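Local coordinates for fiber (Bovine adenovirus 4, PDB 4UE0), which forms the trimeric head domain at the tip of the viral fibre, the part that probably attaches the virus to a receptor on the host cell, at residues S41-T46 with I109-W114; A72-Q77 with K84-T89. All blocks are in the same frame, centred on the assembly; numbering follows the deposited sequence. Where two conformers were deposited one is given.

Contact 1. Residues S41-T46 with I109-W114; sequences SQFMPT and IMVSAW
F43 and V111 face each other as a single antiparallel bridge between two loop segments, 41-46 and 109-114. Both backbone polar groups of F43 are spent on V111: V111 N donates to F43 O at 2.8 Å, nearly straight at 165°, and F43 N returns a longer bond of 3.2 Å to V111 O. Q42 CA also lies 3.1 Å from V111 O, a bent CA-H...O contact beside the true bond from F43 N.

The pair is sealed by its side chains. F43 has CG between its own N and carbonyl carbon (chi1 67°), which folds the ring back over the neighbouring segment. There V111 CB sits over one face, 4.0 Å from the ring centroid, as a CH-pi contact. A beta-branched valine suits this place, because CG1 packs on F43 CE1 while CG2 turns to P45 CD at 3.7 Å. F43 and P45 also pack on F19 and L105.

Beyond the bridge, where the segments no longer bond directly, water 1 takes over, donating to both S41 O and S112 O, the latter at 2.8 Å. Q42 runs extended beyond CG across the bent M110 chain, its NE2 lying 3.5 Å from M110 CE. The amide end belongs to the trimer: OE1 accepts from Y71 N and NE2 donates to P69 O, both of the second subunit, while S41 OG bonds to S117 and T119 of that subunit. Water 2 also sits at Q42 OE1 and takes a weak bond from A113 N.

With one bridge, bridging water and apolar cover, the two loops are joined without becoming a full sheet, and the glutamine's long arm, able to donate and accept at once, carries their polar chemistry into the subunit interface.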
# COMPACT_ATOMS: atom_id res chain seq x y z
N SER A 41 -7.79 -7.23 3.41
CA SER A 41 -8.63 -6.08 3.73
C SER A 41 -8.44 -5.64 5.17
O SER A 41 -7.89 -6.39 6.00
CB SER A 41 -10.11 -6.39 3.46
OG SER A 41 -10.37 -6.54 2.08
N GLN A 42 -8.88 -4.43 5.52
CA GLN A 42 -8.89 -4.04 6.91
C GLN A 42 -9.68 -5.05 7.75
O GLN A 42 -10.60 -5.70 7.27
CB GLN A 42 -9.45 -2.63 7.08
CG GLN A 42 -10.91 -2.50 6.73
CD GLN A 42 -11.34 -1.05 6.77
OE1 GLN A 42 -10.75 -0.19 6.12
NE2 GLN A 42 -12.36 -0.76 7.56
N PHE A 43 -9.28 -5.17 9.01
CA PHE A 43 -9.97 -6.08 9.90
C PHE A 43 -9.86 -5.57 11.32
O PHE A 43 -8.99 -4.76 11.66
CB PHE A 43 -9.42 -7.50 9.80
CG PHE A 43 -8.00 -7.66 10.30
CD1 PHE A 43 -6.93 -7.31 9.48
CD2 PHE A 43 -7.73 -8.12 11.56
CE1 PHE A 43 -5.63 -7.44 9.91
CE2 PHE A 43 -6.43 -8.24 12.01
CZ PHE A 43 -5.38 -7.89 11.18
N MET A 44 -10.74 -6.08 12.17
CA MET A 44 -10.82 -5.65 13.56
C MET A 44 -10.58 -6.85 14.47
O MET A 44 -11.49 -7.66 14.74
CB MET A 44 -12.12 -4.97 13.96
CG MET A 44 -12.01 -4.43 15.37
SD MET A 44 -13.53 -3.62 15.87
CE MET A 44 -13.27 -2.00 15.15
N PRO A 45 -9.35 -7.02 14.97
CA PRO A 45 -9.10 -8.09 15.90
C PRO A 45 -9.82 -7.80 17.22
O PRO A 45 -9.94 -6.65 17.63
CB PRO A 45 -7.58 -8.06 16.07
CG PRO A 45 -7.22 -6.63 15.90
CD PRO A 45 -8.17 -6.14 14.82
N THR A 46 -10.22 -8.85 17.93
CA THR A 46 -10.97 -8.71 19.17
C THR A 46 -10.14 -9.07 20.40
O THR A 46 -10.65 -9.05 21.51
CB THR A 46 -12.22 -9.63 19.12
OG1 THR A 46 -11.79 -10.95 18.83
CG2 THR A 46 -13.16 -9.18 18.02
N ILE A 109 -9.68 -2.29 17.62
CA ILE A 109 -9.28 -1.16 16.81
C ILE A 109 -8.99 -1.69 15.41
O ILE A 109 -8.31 -2.71 15.24
CB ILE A 109 -8.02 -0.47 17.39
CG1 ILE A 109 -8.34 0.13 18.76
CG2 ILE A 109 -7.50 0.58 16.40
CD1 ILE A 109 -7.17 0.83 19.39
N MET A 110 -9.48 -1.00 14.39
CA MET A 110 -9.29 -1.44 13.03
C MET A 110 -7.80 -1.46 12.63
O MET A 110 -7.05 -0.56 12.97
CB MET A 110 -10.04 -0.52 12.07
CG MET A 110 -10.24 -1.13 10.69
SD MET A 110 -11.41 -2.52 10.62
CE MET A 110 -12.93 -1.65 10.94
N VAL A 111 -7.42 -2.49 11.89
CA VAL A 111 -6.08 -2.64 11.30
C VAL A 111 -6.23 -2.30 9.83
O VAL A 111 -7.14 -2.81 9.17
CB VAL A 111 -5.55 -4.06 11.47
CG1 VAL A 111 -4.20 -4.23 10.81
CG2 VAL A 111 -5.46 -4.46 12.94
N SER A 112 -5.32 -1.46 9.31
CA SER A 112 -5.39 -1.09 7.90
C SER A 112 -5.13 -2.28 6.96
O SER A 112 -4.41 -3.21 7.30
CB SER A 112 -4.40 0.02 7.59
OG SER A 112 -3.08 -0.32 7.97
N ALA A 113 -5.73 -2.22 5.77
CA ALA A 113 -5.46 -3.17 4.72
C ALA A 113 -3.98 -3.10 4.32
O ALA A 113 -3.33 -2.06 4.38
CB ALA A 113 -6.32 -2.84 3.52
N TRP A 114 -3.47 -4.22 3.84
CA TRP A 114 -2.08 -4.31 3.42
C TRP A 114 -1.96 -5.17 2.20
O TRP A 114 -2.81 -6.00 1.90
CB TRP A 114 -1.17 -4.82 4.55
CG TRP A 114 -1.59 -6.12 5.18
CD1 TRP A 114 -2.28 -6.27 6.33
CD2 TRP A 114 -1.29 -7.45 4.73
NE1 TRP A 114 -2.42 -7.59 6.63
CE2 TRP A 114 -1.85 -8.34 5.65
CE3 TRP A 114 -0.62 -7.98 3.61
CZ2 TRP A 114 -1.79 -9.72 5.48
CZ3 TRP A 114 -0.59 -9.34 3.43
CH2 TRP A 114 -1.17 -10.19 4.37
O HOH W 1 -5.19 -5.94 7.28
O HOH W 2 -8.44 -0.42 4.60

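Contact 2. Residues A72-Q77 with K84-T89; sequences ASCTQQ and KTYGVT
The antiparallel hairpin of strands 70-77 and 83-93, whose strand 70-77 is outermost in its four-stranded sheet within this chain, supplies this contact. Three hydrogen-bonded pairs, A72 with V88, C74 with Y86 and Q76 with K84, each close with two backbone bonds, among them Y86 N to C74 O at 2.8 Å and a nearly linear 176°. Between them S73-G87 and T75-T85 are non-hydrogen-bonded pairs, S73 CA lying 3.1 Å from Y86 O.

On the face of A72, C74, Q76, Y86 and V88, the small, apolar C74 SG packs against V88 CG2 at 3.7 Å; W114 covers this side. The Y86 ring turns an edge to C74 O and T75 CA, with K84 CG over one face near the rim. Q76 CG is anti to the carbonyl carbon (chi1 -68°), and the extended chain carries OE1 to 2.6 Å from Y86 OH, a weak bond at most, since another acceptor is within reach of that proton. Q76 OE1 also accepts from E106 N.

On the face of S73, T75 and T85, T75 OG1 bonds to Y71 OH of the second subunit. The hairpin thus combines an apolar C74-V88 patch, a glutamine amide tied to the E106 loop, and a threonine hydroxyl at the subunit contact.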
# COMPACT_ATOMS: atom_id res chain seq x y z
N ALA A 72 5.00 -7.30 4.77
CA ALA A 72 4.24 -6.07 4.56
C ALA A 72 4.13 -5.33 5.87
O ALA A 72 4.69 -5.75 6.89
CB ALA A 72 2.86 -6.39 3.98
N SER A 73 3.43 -4.20 5.90
CA SER A 73 3.16 -3.49 7.13
C SER A 73 1.72 -3.03 7.17
O SER A 73 1.04 -2.93 6.13
CB SER A 73 4.08 -2.30 7.36
OG SER A 73 3.77 -1.26 6.46
N CYS A 74 1.24 -2.78 8.37
CA CYS A 74 -0.08 -2.24 8.60
C CYS A 74 -0.04 -1.36 9.82
O CYS A 74 0.98 -1.28 10.51
CB CYS A 74 -1.10 -3.37 8.72
SG CYS A 74 -0.88 -4.41 10.15
N THR A 75 -1.16 -0.69 10.11
CA THR A 75 -1.23 0.21 11.25
C THR A 75 -2.54 0.05 12.01
O THR A 75 -3.53 -0.46 11.50
CB THR A 75 -1.09 1.69 10.84
OG1 THR A 75 -2.26 2.12 10.12
CG2 THR A 75 0.18 1.95 10.02
N GLN A 76 -2.48 0.54 13.24
CA GLN A 76 -3.69 0.86 14.02
C GLN A 76 -3.56 2.27 14.59
O GLN A 76 -2.46 2.72 14.92
CB GLN A 76 -3.89 -0.09 15.20
CG GLN A 76 -4.23 -1.51 14.80
CD GLN A 76 -4.39 -2.38 16.01
OE1 GLN A 76 -3.48 -2.51 16.83
NE2 GLN A 76 -5.57 -2.97 16.18
N GLN A 77 -4.68 2.95 14.67
CA GLN A 77 -4.78 4.28 15.27
C GLN A 77 -5.32 4.12 16.67
O GLN A 77 -6.44 3.65 16.86
CB GLN A 77 -5.68 5.16 14.44
CG GLN A 77 -5.87 6.55 15.00
CD GLN A 77 -6.62 7.46 14.08
OE1 GLN A 77 -6.34 7.51 12.91
NE2 GLN A 77 -7.54 8.21 14.64
N LYS A 84 0.38 3.13 15.55
CA LYS A 84 1.30 2.02 15.71
C LYS A 84 1.42 1.31 14.37
O LYS A 84 0.41 0.98 13.75
CB LYS A 84 0.80 1.02 16.77
CG LYS A 84 1.75 -0.16 17.00
CD LYS A 84 2.88 0.09 17.97
CE LYS A 84 3.40 -1.26 18.47
NZ LYS A 84 4.38 -1.14 19.58
N THR A 85 2.66 1.11 13.93
CA THR A 85 2.96 0.36 12.71
C THR A 85 3.44 -1.04 13.08
O THR A 85 4.26 -1.20 13.97
CB THR A 85 4.00 1.09 11.87
OG1 THR A 85 3.53 2.40 11.58
CG2 THR A 85 4.27 0.38 10.57
N TYR A 86 2.89 -2.04 12.40
CA TYR A 86 3.23 -3.45 12.59
C TYR A 86 3.81 -4.03 11.34
O TYR A 86 3.30 -3.79 10.24
CB TYR A 86 2.00 -4.27 12.96
CG TYR A 86 1.24 -3.74 14.15
CD1 TYR A 86 0.22 -2.82 13.98
CD2 TYR A 86 1.51 -4.18 15.44
CE1 TYR A 86 -0.51 -2.33 15.03
CE2 TYR A 86 0.79 -3.68 16.52
CZ TYR A 86 -0.22 -2.78 16.31
OH TYR A 86 -0.94 -2.28 17.39
N GLY A 87 4.87 -4.81 11.52
CA GLY A 87 5.35 -5.65 10.45
C GLY A 87 4.50 -6.91 10.35
O GLY A 87 4.06 -7.44 11.37
N VAL A 88 4.24 -7.36 9.13
CA VAL A 88 3.40 -8.52 8.85
C VAL A 88 4.22 -9.50 8.02
O VAL A 88 4.66 -9.16 6.93
CB VAL A 88 2.14 -8.13 8.07
CG1 VAL A 88 1.22 -9.34 8.00
CG2 VAL A 88 1.42 -6.94 8.69
N THR A 89 4.49 -10.66 8.59
CA THR A 89 5.29 -11.69 7.91
C THR A 89 4.38 -12.88 7.67
O THR A 89 3.81 -13.42 8.63
CB THR A 89 6.50 -12.08 8.78
OG1 THR A 89 7.32 -10.91 9.01
CG2 THR A 89 7.34 -13.13 8.06

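How the contacts relate
The centres of the two contacts lie about 10 Å apart within the one head domain, and they touch directly. Along the chain the order is 41-46, 72-77, 84-89, 109-114, so the hairpin of contact 2 lies wholly within the span that contact 1 closes. Strand 70-77 is an edge strand of its sheet within the chain, and segment 109-114 runs beside it: S112 OG to T75 N and I109 O to Q76 NE2 are probable hydrogen bonds, each 2.9 Å. W114 then begins strand 114-120 of the other sheet. The meeting of 109-114 with 70-77 therefore links the two sheets. Both contacts reach the second subunit of the trimer, and contact 2 also packs on the third.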